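Long-range contacts in inositol 2-dehydrogenase/D-chiro-inositol 3-dehydrogenase (Lactobacillus casei, PDB 4MIY), which catalyses the NAD-dependent oxidation of myo-inositol and D-chiro-inositol to their keto derivatives, as a member of the Gfo/Idh/MocA dehydrogenase family: residues 4-10 with 29-35; 76-80 with 95-101; 83-88 with 108-113; 125-129 with 301-307. All coordinates share one frame; numbering follows the deposited sequence.

Contact 1 of 4, residues 4-10 with 29-35; sequences KVGVIGT and EVVAVTD. With NAD (nicotinamide-adenine-dinucleotide), chain E.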
# COMPACT_ATOMS: atom_id res chain seq x y z
N LYS A 4 23.10 21.32 32.58
CA LYS A 4 23.12 20.49 33.78
C LYS A 4 21.72 20.25 34.29
O LYS A 4 20.99 21.16 34.58
CB LYS A 4 23.97 21.17 34.85
CG LYS A 4 25.40 21.32 34.46
CD LYS A 4 26.25 21.67 35.61
CE LYS A 4 27.66 21.40 35.32
NZ LYS A 4 28.39 22.05 36.43
N VAL A 5 21.38 18.98 34.39
CA VAL A 5 20.02 18.57 34.61
C VAL A 5 19.85 17.83 35.94
O VAL A 5 20.65 17.03 36.30
CB VAL A 5 19.56 17.65 33.44
CG1 VAL A 5 18.21 17.10 33.67
CG2 VAL A 5 19.58 18.42 32.16
N GLY A 6 18.77 18.17 36.62
CA GLY A 6 18.26 17.35 37.69
C GLY A 6 16.97 16.61 37.32
O GLY A 6 16.13 17.13 36.67
N VAL A 7 16.86 15.38 37.79
CA VAL A 7 15.69 14.55 37.54
C VAL A 7 14.98 14.16 38.84
O VAL A 7 15.57 13.61 39.70
CB VAL A 7 16.04 13.27 36.83
CG1 VAL A 7 14.79 12.51 36.45
CG2 VAL A 7 16.91 13.52 35.62
N ILE A 8 13.72 14.48 38.90
CA ILE A 8 12.87 14.22 40.03
C ILE A 8 11.89 13.12 39.66
O ILE A 8 10.93 13.35 38.95
CB ILE A 8 12.11 15.47 40.39
CG1 ILE A 8 13.08 16.60 40.66
CG2 ILE A 8 11.20 15.22 41.60
CD1 ILE A 8 12.43 17.88 40.66
N GLY A 9 12.18 11.95 40.17
CA GLY A 9 11.42 10.77 39.87
C GLY A 9 12.24 9.92 38.98
O GLY A 9 12.36 10.20 37.81
N THR A 10 12.79 8.86 39.51
CA THR A 10 13.61 7.98 38.73
C THR A 10 13.00 6.59 38.58
O THR A 10 13.59 5.60 38.90
CB THR A 10 15.03 7.89 39.31
OG1 THR A 10 14.98 7.37 40.62
CG2 THR A 10 15.62 9.25 39.41
N GLU A 29 23.93 16.84 30.79
CA GLU A 29 24.44 15.89 31.79
C GLU A 29 23.54 15.88 33.00
O GLU A 29 23.16 16.91 33.48
CB GLU A 29 25.85 16.27 32.25
CG GLU A 29 26.38 15.40 33.34
CD GLU A 29 27.73 15.86 33.84
OE1 GLU A 29 28.04 17.03 33.65
OE2 GLU A 29 28.45 15.05 34.43
N VAL A 30 23.21 14.68 33.47
CA VAL A 30 22.43 14.52 34.67
C VAL A 30 23.39 14.57 35.86
O VAL A 30 24.23 13.75 35.99
CB VAL A 30 21.64 13.22 34.72
CG1 VAL A 30 20.75 13.22 35.88
CG2 VAL A 30 20.78 13.10 33.53
N VAL A 31 23.22 15.61 36.67
CA VAL A 31 24.08 15.87 37.80
C VAL A 31 23.38 15.76 39.15
O VAL A 31 24.01 15.86 40.16
CB VAL A 31 24.73 17.27 37.70
CG1 VAL A 31 25.41 17.46 36.41
CG2 VAL A 31 23.73 18.31 37.88
N ALA A 32 22.08 15.53 39.16
CA ALA A 32 21.33 15.35 40.40
C ALA A 32 20.09 14.54 40.12
O ALA A 32 19.55 14.60 39.05
CB ALA A 32 20.96 16.62 40.98
N VAL A 33 19.65 13.82 41.14
CA VAL A 33 18.43 13.04 41.08
C VAL A 33 17.78 12.99 42.44
O VAL A 33 18.44 13.15 43.44
CB VAL A 33 18.68 11.56 40.62
CG1 VAL A 33 19.21 11.51 39.27
CG2 VAL A 33 19.63 10.86 41.50
N THR A 34 16.47 12.81 42.47
CA THR A 34 15.77 12.48 43.68
C THR A 34 14.57 11.60 43.39
O THR A 34 13.96 11.70 42.36
CB THR A 34 15.36 13.74 44.47
OG1 THR A 34 14.82 13.37 45.73
CG2 THR A 34 14.35 14.55 43.75
N ASP A 35 14.21 10.76 44.35
CA ASP A 35 13.05 9.90 44.24
C ASP A 35 12.56 9.69 45.69
O ASP A 35 13.35 9.71 46.60
CB ASP A 35 13.51 8.59 43.60
CG ASP A 35 12.35 7.72 43.11
OD1 ASP A 35 11.72 7.07 43.91
OD2 ASP A 35 12.10 7.65 41.90
PA NAD E . 6.86 5.00 37.75
O1A NAD E . 5.91 4.69 38.80
O2A NAD E . 7.71 4.04 37.21
O5B NAD E . 7.97 6.01 38.26
C5B NAD E . 7.70 7.15 38.98
C4B NAD E . 8.84 7.38 39.98
O4B NAD E . 8.49 8.53 40.70
C3B NAD E . 8.94 6.34 41.09
O3B NAD E . 10.24 5.94 41.23
C2B NAD E . 8.41 7.01 42.33
O2B NAD E . 9.01 6.53 43.51
C1B NAD E . 8.81 8.42 42.10
N9A NAD E . 8.03 9.41 42.81
C8A NAD E . 6.76 9.42 43.06
N7A NAD E . 6.37 10.54 43.66
C5A NAD E . 7.45 11.28 43.81
C6A NAD E . 7.80 12.56 44.39
N6A NAD E . 6.92 13.37 44.93
N1A NAD E . 9.05 12.94 44.28
C2A NAD E . 9.97 12.22 43.75
N3A NAD E . 9.74 11.03 43.25
C4A NAD E . 8.52 10.53 43.24
O3 NAD E . 5.99 5.78 36.69
PN NAD E . 6.46 6.26 35.19
O1N NAD E . 5.92 5.32 34.22
O2N NAD E . 7.87 6.31 35.12
O5D NAD E . 5.68 7.55 34.94
C5D NAD E . 6.18 8.75 35.46
C4D NAD E . 5.55 9.93 34.80
O4D NAD E . 5.88 9.86 33.43
C3D NAD E . 4.06 9.90 34.92
O3D NAD E . 3.61 11.21 35.03
C2D NAD E . 3.68 9.28 33.58
O2D NAD E . 2.41 9.72 33.28
C1D NAD E . 4.71 9.89 32.66
N1N NAD E . 4.86 9.13 31.42
C2N NAD E . 4.68 9.74 30.25
C3N NAD E . 4.77 9.07 29.04
C7N NAD E . 4.57 9.81 27.74
O7N NAD E . 4.72 10.98 27.64
N7N NAD E . 4.27 9.08 26.74
C4N NAD E . 5.12 7.74 29.07
C5N NAD E . 5.31 7.16 30.30
C6N NAD E . 5.16 7.88 31.46
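Val5, Val7 and Gly9 in segment 4-10 and Glu29, Val31, Ala32 and Thr34 in segment 29-35 exchange backbone hydrogen bonds across the first two parallel strands of the Rossmann fold, joined in a beta-alpha-beta crossover by helix 12-24. The pairing is not uniform. Val5 lies level with Val30 but Gly6 with Ala32, so Val31 (psi -4°) is the extra residue of a beta bulge; Val5 O still accepts from Val31 N at 3.0 Å. Val7 CG2 meets Val30 CG1 at 3.9 Å on the face covered by helix 12-24, while on the other face the CG2 methyls of Ile8 and Thr34 lie side by side.

At the C-terminal end the strands carry the cofactor, and Asp35 shows how. Asp35 CB lies 3.5 Å from Thr10 OG1. CG is then set trans to the peptide nitrogen (chi1 -166°), which brings the carboxylate up against Thr10 and the adenosine ribose. Asp35 OD1 accepts from O2B of NAD at 2.8 Å and is also bonded by the N-H of Asp37. Asp35 OD2 takes the other ribose hydroxyl, O3B of NAD, at 2.6 Å. An acid gripping both hydroxyls at the end of the second strand is the usual Rossmann signature of NAD binding, and it is consistent with discrimination against a 2'-phosphate. Two further donors fix Asp35 OD2: Thr10 N approaches on the anti lone pair at 2.8 Å, and Thr10 OG1 comes from 44° above the carboxylate plane at 3.2 Å.

Contact 2 of 4, residues 76-80 with 95-101; sequences GGAHE and TEKPLAT. With NAD (nicotinamide-adenine-dinucleotide), chain E.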
# COMPACT_ATOMS: atom_id res chain seq x y z
N GLY A 76 2.00 11.25 38.41
CA GLY A 76 1.29 12.39 37.92
C GLY A 76 0.75 13.35 38.98
O GLY A 76 0.84 14.54 38.84
N GLY A 77 0.15 12.78 40.02
CA GLY A 77 -0.43 13.57 41.10
C GLY A 77 0.57 14.42 41.86
O GLY A 77 0.22 15.28 42.58
N ALA A 78 1.83 14.13 41.63
CA ALA A 78 2.90 14.80 42.32
C ALA A 78 3.55 15.91 41.51
O ALA A 78 4.47 16.54 41.97
CB ALA A 78 3.92 13.82 42.69
N HIS A 79 3.09 16.13 40.29
CA HIS A 79 3.74 17.09 39.44
C HIS A 79 3.48 18.49 39.87
O HIS A 79 4.39 19.28 39.90
CB HIS A 79 3.32 16.93 37.99
CG HIS A 79 3.79 15.67 37.35
ND1 HIS A 79 3.50 15.35 36.04
CD2 HIS A 79 4.54 14.66 37.82
CE1 HIS A 79 4.05 14.20 35.75
NE2 HIS A 79 4.67 13.74 36.81
N GLU A 80 2.24 18.78 40.21
CA GLU A 80 1.79 20.10 40.44
C GLU A 80 2.61 20.85 41.47
O GLU A 80 2.97 21.97 41.27
CB GLU A 80 0.34 20.10 40.89
CG GLU A 80 -0.23 21.45 41.13
CD GLU A 80 -1.41 21.37 42.06
OE1 GLU A 80 -1.95 20.25 42.21
OE2 GLU A 80 -1.79 22.40 42.64
N THR A 95 8.33 18.90 32.45
CA THR A 95 7.49 17.98 33.18
C THR A 95 6.84 17.00 32.22
O THR A 95 6.35 17.38 31.20
CB THR A 95 6.43 18.70 34.04
OG1 THR A 95 5.72 17.75 34.81
CG2 THR A 95 5.51 19.47 33.24
N GLU A 96 6.90 15.74 32.57
CA GLU A 96 6.06 14.80 31.89
C GLU A 96 4.59 15.17 32.05
O GLU A 96 4.22 15.88 32.95
CB GLU A 96 6.34 13.38 32.34
CG GLU A 96 7.40 12.66 31.52
CD GLU A 96 7.05 12.59 30.04
OE1 GLU A 96 5.89 12.71 29.70
OE2 GLU A 96 7.95 12.41 29.25
N LYS A 97 3.77 14.66 31.15
CA LYS A 97 2.35 14.71 31.30
C LYS A 97 1.96 13.94 32.54
O LYS A 97 2.60 13.01 32.88
CB LYS A 97 1.66 14.07 30.10
CG LYS A 97 2.33 12.83 29.68
CD LYS A 97 1.42 11.67 29.52
CE LYS A 97 0.59 11.42 30.70
NZ LYS A 97 0.31 9.97 30.77
N PRO A 98 0.89 14.39 33.21
CA PRO A 98 0.16 15.63 32.99
C PRO A 98 0.85 16.82 33.67
O PRO A 98 1.70 16.61 34.49
CB PRO A 98 -1.15 15.36 33.71
CG PRO A 98 -0.75 14.55 34.77
CD PRO A 98 0.29 13.65 34.32
N LEU A 99 0.45 18.02 33.33
CA LEU A 99 0.92 19.18 34.07
C LEU A 99 0.49 19.06 35.54
O LEU A 99 1.18 19.47 36.43
CB LEU A 99 0.39 20.44 33.42
CG LEU A 99 0.79 21.74 34.10
CD1 LEU A 99 2.26 21.96 33.94
CD2 LEU A 99 0.01 22.82 33.56
N ALA A 100 -0.64 18.42 35.73
CA ALA A 100 -1.30 18.29 37.00
C ALA A 100 -2.47 17.36 36.79
O ALA A 100 -2.94 17.22 35.70
CB ALA A 100 -1.82 19.59 37.41
N THR A 101 -2.95 16.77 37.86
CA THR A 101 -4.01 15.78 37.77
C THR A 101 -5.35 16.41 37.95
O THR A 101 -6.37 15.78 37.75
CB THR A 101 -3.83 14.68 38.76
OG1 THR A 101 -3.56 15.24 40.04
CG2 THR A 101 -2.74 13.79 38.36
PA NAD E . 6.86 5.00 37.75
O1A NAD E . 5.91 4.69 38.80
O2A NAD E . 7.71 4.04 37.21
O5B NAD E . 7.97 6.01 38.26
C5B NAD E . 7.70 7.15 38.98
C4B NAD E . 8.84 7.38 39.98
O4B NAD E . 8.49 8.53 40.70
C3B NAD E . 8.94 6.34 41.09
O3B NAD E . 10.24 5.94 41.23
C2B NAD E . 8.41 7.01 42.33
O2B NAD E . 9.01 6.53 43.51
C1B NAD E . 8.81 8.42 42.10
N9A NAD E . 8.03 9.41 42.81
C8A NAD E . 6.76 9.42 43.06
N7A NAD E . 6.37 10.54 43.66
C5A NAD E . 7.45 11.28 43.81
C6A NAD E . 7.80 12.56 44.39
N6A NAD E . 6.92 13.37 44.93
N1A NAD E . 9.05 12.94 44.28
C2A NAD E . 9.97 12.22 43.75
N3A NAD E . 9.74 11.03 43.25
C4A NAD E . 8.52 10.53 43.24
O3 NAD E . 5.99 5.78 36.69
PN NAD E . 6.46 6.26 35.19
O1N NAD E . 5.92 5.32 34.22
O2N NAD E . 7.87 6.31 35.12
O5D NAD E . 5.68 7.55 34.94
C5D NAD E . 6.18 8.75 35.46
C4D NAD E . 5.55 9.93 34.80
O4D NAD E . 5.88 9.86 33.43
C3D NAD E . 4.06 9.90 34.92
O3D NAD E . 3.61 11.21 35.03
C2D NAD E . 3.68 9.28 33.58
O2D NAD E . 2.41 9.72 33.28
C1D NAD E . 4.71 9.89 32.66
N1N NAD E . 4.86 9.13 31.42
C2N NAD E . 4.68 9.74 30.25
C3N NAD E . 4.77 9.07 29.04
C7N NAD E . 4.57 9.81 27.74
O7N NAD E . 4.72 10.98 27.64
N7N NAD E . 4.27 9.08 26.74
C4N NAD E . 5.12 7.74 29.07
C5N NAD E . 5.31 7.16 30.30
C6N NAD E . 5.16 7.88 31.46
O HOH W 1 -0.10 16.75 39.79
O HOH W 2 -2.76 18.31 40.70
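His79 ND1 donates to Pro98 O at 2.7 Å in a nearly straight bond (165° at the hydrogen) that stays close to the imidazole plane. Over the centre of one ring face sits Gly76 CA, 3.8 Å above it, and the alpha carbon also abuts Pro98 CD. CG of His79 is beside its own backbone N (chi1 -68°), which turns the ring from the start of helix 79-86 onto the 95-101 loop, and Ser74 O holds NE2 at the far side.

That loop carries the Glu-Lys-Pro sequence characteristic of Gfo/Idh/MocA dehydrogenases, with a cis peptide between Lys97 and Pro98. Its carbonyls serve different partners: Lys97 O accepts from O3D of the nicotinamide ribose at 3.0 Å, while Glu96 O takes Thr95 OG1, also at 3.0 Å. Glu96 OE2 is bonded to His17.

Further out, Thr101 CG2 lies 3.5 Å from Gly77 N. One water donates to Gly76 O and accepts from Glu80 N. A second donates to Glu80 OE1 at 2.6 Å and accepts from Thr101 N, while the other carboxylate oxygen of Glu80 forms a salt bridge with Arg108.

Contact 3 of 4, residues 83-88 with 108-113; sequences VLKALD and RIVDKE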
# COMPACT_ATOMS: atom_id res chain seq x y z
N VAL A 83 6.27 21.33 40.40
CA VAL A 83 6.37 22.36 39.41
C VAL A 83 6.24 23.72 40.05
O VAL A 83 6.93 24.65 39.69
CB VAL A 83 5.35 22.17 38.27
CG1 VAL A 83 5.32 23.29 37.40
CG2 VAL A 83 5.72 20.93 37.45
N LEU A 84 5.35 23.84 41.02
CA LEU A 84 5.21 25.09 41.73
C LEU A 84 6.44 25.39 42.56
O LEU A 84 6.82 26.49 42.65
CB LEU A 84 3.97 25.12 42.60
CG LEU A 84 2.62 24.95 41.94
CD1 LEU A 84 1.63 24.58 42.95
CD2 LEU A 84 2.24 26.19 41.28
N LYS A 85 7.09 24.41 43.10
CA LYS A 85 8.34 24.67 43.77
C LYS A 85 9.46 25.09 42.85
O LYS A 85 10.28 25.90 43.19
CB LYS A 85 8.80 23.47 44.51
CG LYS A 85 8.13 23.24 45.82
CD LYS A 85 8.27 21.85 46.14
CE LYS A 85 8.06 21.61 47.55
NZ LYS A 85 6.85 20.84 47.55
N ALA A 86 9.49 24.55 41.66
CA ALA A 86 10.55 24.87 40.73
C ALA A 86 10.36 26.26 40.16
O ALA A 86 11.29 26.91 39.76
CB ALA A 86 10.61 23.81 39.62
N LEU A 87 9.12 26.72 40.15
CA LEU A 87 8.82 28.05 39.69
C LEU A 87 9.26 29.16 40.66
O LEU A 87 9.22 30.30 40.30
CB LEU A 87 7.36 28.19 39.38
CG LEU A 87 6.88 27.47 38.14
CD1 LEU A 87 5.41 27.32 38.17
CD2 LEU A 87 7.29 28.26 36.95
N ASP A 88 9.63 28.79 41.86
CA ASP A 88 10.28 29.70 42.79
C ASP A 88 11.77 29.84 42.49
O ASP A 88 12.40 30.67 43.06
CB ASP A 88 10.13 29.22 44.22
CG ASP A 88 8.73 29.34 44.74
OD1 ASP A 88 7.97 30.20 44.30
OD2 ASP A 88 8.42 28.54 45.60
N ARG A 108 -3.16 26.88 38.53
CA ARG A 108 -2.30 27.53 39.46
C ARG A 108 -0.94 27.69 38.81
O ARG A 108 -0.35 28.74 38.90
CB ARG A 108 -2.18 26.75 40.73
CG ARG A 108 -3.20 27.17 41.76
CD ARG A 108 -2.95 26.44 43.03
NE ARG A 108 -3.25 25.02 42.96
CZ ARG A 108 -4.47 24.50 43.07
NH1 ARG A 108 -5.52 25.28 43.26
NH2 ARG A 108 -4.65 23.20 43.02
N ILE A 109 -0.48 26.63 38.15
CA ILE A 109 0.81 26.62 37.50
C ILE A 109 0.82 27.68 36.44
O ILE A 109 1.72 28.48 36.40
CB ILE A 109 1.15 25.26 36.95
CG1 ILE A 109 1.35 24.29 38.09
CG2 ILE A 109 2.39 25.31 36.11
CD1 ILE A 109 1.70 22.89 37.71
N VAL A 110 -0.21 27.74 35.64
CA VAL A 110 -0.34 28.78 34.66
C VAL A 110 -0.26 30.23 35.24
O VAL A 110 0.40 31.10 34.70
CB VAL A 110 -1.60 28.57 33.84
CG1 VAL A 110 -1.89 29.71 33.02
CG2 VAL A 110 -1.41 27.36 32.94
N ASP A 111 -0.94 30.44 36.35
CA ASP A 111 -1.04 31.76 36.93
C ASP A 111 0.29 32.17 37.48
O ASP A 111 0.68 33.30 37.37
CB ASP A 111 -2.08 31.77 38.04
CG ASP A 111 -3.50 31.75 37.53
OD1 ASP A 111 -3.74 32.14 36.37
OD2 ASP A 111 -4.38 31.39 38.33
N LYS A 112 0.98 31.24 38.07
CA LYS A 112 2.28 31.52 38.61
C LYS A 112 3.37 31.72 37.57
O LYS A 112 4.15 32.61 37.66
CB LYS A 112 2.68 30.41 39.51
CG LYS A 112 3.90 30.74 40.20
CD LYS A 112 4.24 29.76 41.17
CE LYS A 112 5.06 30.35 42.23
NZ LYS A 112 5.68 29.36 43.11
N GLU A 113 3.39 30.85 36.57
CA GLU A 113 4.36 31.04 35.53
C GLU A 113 4.15 32.38 34.84
O GLU A 113 5.09 33.01 34.45
CB GLU A 113 4.36 29.87 34.52
CG GLU A 113 5.58 29.89 33.64
CD GLU A 113 5.63 28.82 32.56
OE1 GLU A 113 4.58 28.44 32.04
OE2 GLU A 113 6.74 28.41 32.26
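The carboxylate of Asp88 forms a salt bridge with Lys112, whose NZ meets Asp88 OD1 at 2.7 Å from above the carboxylate plane, 50° out of it. The other flat groups turn their polar ends to partners beyond the two segments. Glu113 OE2 takes the N-H groups of Val120 and Ile121, and the guanidinium of Arg108 pairs with Glu80.

Lys112 reaches Asp88 as a fully extended chain, its CG trans to the backbone nitrogen (chi1 -172°). On the way its methylenes slide past Leu87 in the opposite direction, Lys112 CD coming 3.9 Å from Leu87 CB. At the end Lys112 NZ makes a second bond, 3.1 Å to Leu84 O, with the ammonium tilted from the carbonyl plane.

Inside these polar groups, helices 79-86 and 103-113 of the Rossmann fold pack through Ile109. Ile109 CD1 and CG2 both touch Val83 CG1, CD1 at 3.7 Å. The CG2 branch also lies near Leu87 CD1. On the Leu84 side, Ile109 CG1 meets Leu84 CD2 at 3.8 Å. Glu113 extends the apolar surface with its CG, 4.1 Å from Leu87 CD2. Beneath, Val83, Leu87 and Ile109 all reach Ile121 of strand 121-123, so the seam between the helices closes over the sheet.

Lys112 NZ thus bonds both Leu84 O and Asp88 OD1. Being shared by that carbonyl and a carboxylate probably favours the charged form of the lysine, while its alkyl chain serves the greasy side of the same seam.

Contact 4 of 4, residues 125-129 with 301-307; sequences FMRRY and GPSAWDG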
# COMPACT_ATOMS: atom_id res chain seq x y z
N PHE A 125 4.22 16.26 25.96
CA PHE A 125 3.37 15.74 24.91
C PHE A 125 4.18 15.48 23.62
O PHE A 125 4.26 16.31 22.77
CB PHE A 125 2.20 16.68 24.62
CG PHE A 125 1.21 16.79 25.75
CD1 PHE A 125 0.51 15.71 26.17
CD2 PHE A 125 0.98 17.97 26.36
CE1 PHE A 125 -0.39 15.80 27.20
CE2 PHE A 125 0.09 18.07 27.39
CZ PHE A 125 -0.58 16.98 27.80
N MET A 126 4.71 14.28 23.49
CA MET A 126 5.63 13.97 22.42
C MET A 126 5.06 13.78 21.03
O MET A 126 5.79 13.78 20.11
CB MET A 126 6.48 12.74 22.79
CG MET A 126 5.81 11.40 22.52
SD MET A 126 4.41 11.11 23.61
CE MET A 126 3.84 9.50 23.06
N ARG A 127 3.76 13.59 20.92
CA ARG A 127 3.17 13.33 19.62
C ARG A 127 3.49 14.40 18.62
O ARG A 127 3.59 14.14 17.48
CB ARG A 127 1.67 13.20 19.72
CG ARG A 127 1.19 12.01 20.50
CD ARG A 127 1.13 10.77 19.64
NE ARG A 127 0.35 9.69 20.21
CZ ARG A 127 -0.94 9.50 19.99
NH1 ARG A 127 -1.62 10.28 19.20
NH2 ARG A 127 -1.54 8.49 20.56
N ARG A 128 3.64 15.61 19.10
CA ARG A 128 3.84 16.75 18.24
C ARG A 128 5.19 16.63 17.55
O ARG A 128 5.41 17.27 16.56
CB ARG A 128 3.77 18.05 19.02
CG ARG A 128 2.45 18.35 19.64
CD ARG A 128 2.40 19.78 20.12
NE ARG A 128 1.27 20.07 20.99
CZ ARG A 128 0.86 21.28 21.29
NH1 ARG A 128 1.47 22.33 20.80
NH2 ARG A 128 -0.17 21.44 22.08
N TYR A 129 6.05 15.79 18.08
CA TYR A 129 7.40 15.64 17.57
C TYR A 129 7.59 14.42 16.67
O TYR A 129 8.62 14.23 16.10
CB TYR A 129 8.37 15.59 18.73
CG TYR A 129 8.49 16.90 19.50
CD1 TYR A 129 9.36 17.86 19.12
CD2 TYR A 129 7.72 17.13 20.60
CE1 TYR A 129 9.45 19.03 19.79
CE2 TYR A 129 7.81 18.29 21.29
CZ TYR A 129 8.68 19.23 20.90
OH TYR A 129 8.81 20.41 21.57
N GLY A 301 8.30 24.05 22.80
CA GLY A 301 7.37 22.94 22.77
C GLY A 301 6.13 23.17 23.60
O GLY A 301 5.90 24.25 24.04
N PRO A 302 5.32 22.13 23.77
CA PRO A 302 4.07 22.28 24.50
C PRO A 302 4.29 22.97 25.85
O PRO A 302 5.17 22.61 26.56
CB PRO A 302 3.61 20.83 24.68
CG PRO A 302 4.15 20.16 23.52
CD PRO A 302 5.49 20.76 23.29
N SER A 303 3.42 23.92 26.16
CA SER A 303 3.59 24.75 27.32
C SER A 303 2.65 24.39 28.45
O SER A 303 1.89 23.47 28.38
CB SER A 303 3.35 26.20 26.94
OG SER A 303 2.01 26.41 26.65
N ALA A 304 2.70 25.19 29.50
CA ALA A 304 1.81 24.98 30.60
C ALA A 304 0.41 25.30 30.17
O ALA A 304 -0.51 24.71 30.67
CB ALA A 304 2.22 25.83 31.78
N TRP A 305 0.24 26.22 29.25
CA TRP A 305 -1.07 26.45 28.73
C TRP A 305 -1.62 25.19 28.05
O TRP A 305 -2.75 24.84 28.23
CB TRP A 305 -1.11 27.64 27.79
CG TRP A 305 -2.47 28.05 27.42
CD1 TRP A 305 -3.10 27.84 26.27
CD2 TRP A 305 -3.38 28.74 28.25
NE1 TRP A 305 -4.35 28.36 26.31
CE2 TRP A 305 -4.55 28.91 27.53
CE3 TRP A 305 -3.31 29.24 29.54
CZ2 TRP A 305 -5.64 29.57 28.05
CZ3 TRP A 305 -4.40 29.90 30.05
CH2 TRP A 305 -5.54 30.04 29.32
N ASP A 306 -0.81 24.56 27.21
CA ASP A 306 -1.17 23.28 26.62
C ASP A 306 -1.52 22.26 27.67
O ASP A 306 -2.44 21.53 27.54
CB ASP A 306 -0.03 22.78 25.72
CG ASP A 306 0.16 23.65 24.50
OD1 ASP A 306 -0.80 23.88 23.78
OD2 ASP A 306 1.27 24.09 24.29
N GLY A 307 -0.77 22.22 28.74
CA GLY A 307 -1.09 21.36 29.83
C GLY A 307 -2.43 21.65 30.48
O GLY A 307 -3.13 20.76 30.86
O HOH W 3 2.36 25.32 22.24
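The first turn of helix 304-323 and the Gly301-Pro302 loop leading into it meet the loop that follows the last strand of the Rossmann sheet, with Pro302 wedged among Phe125, Arg128 and Tyr129. Pro302 CG lies 3.8 Å above one face of the Arg128 guanidinium, toward its rim, and 4.1 Å from Phe125 CB. Pro302 CD approaches Tyr129 CE2 at 3.9 Å. Tyr129 OH abuts Gly301 CA at 3.1 Å, the glycine lying at the edge of the ring, near its plane; the hydroxyl's hydrogen-bond partner is Glu288. At the edge of the Phe125 ring, near its plane, is Gly307 CA.

The contact thereby ties the Rossmann part of the chain to a segment of the C-terminal alpha/beta family region. The extended chain of Arg128 (CG to NE) places Asp306 OD1 at the edge of the guanidinium, near its plane, where Arg128 NH2 forms a salt bridge with it at 3.0 Å. As a hydrogen bond it is weak, and the guanidinium and carboxylate planes stand 72° apart; the stronger partner of NH2 is Asp179.

The other oxygen of Asp306 is engaged in a capping box. Ser303 is the N-cap, and Ser303 N donates to Asp306 OD2 along a 2.9 Å bond that is nearly straight (170°), using the anti lone pair; Ser303 OG accepts weakly from Trp305 N. A water donates to Asp306 OD2 at 2.6 Å and bonds weakly to Arg128 NH1. The backbone of Pro302 is hydrogen-bonded to Val123 of strand 121-123.

How the contacts relate
Contacts 1 and 4 are buried, while contacts 2 and 3 run from buried to exposed residues. Both 1 and 2 touch NAD: contact 1 grips the adenosine ribose through a carboxylate, contact 2 bonds the nicotinamide ribose mainly through a backbone carbonyl; their centres lie about 17 Å apart. Contacts 2 and 3 share helix 79-86 and are joined by the Glu80-Arg108 salt bridge, with Leu99 O packed on Ile109. Contact 1 depends on strand pairing, contact 3 on apolar packing between helices edged by a salt bridge. Contact 4 alone brings in the distant 301-307 segment: Phe125 packs on Lys97, Ala304 and Gly307 on Leu99, and Ala304 and Trp305 on contact 3.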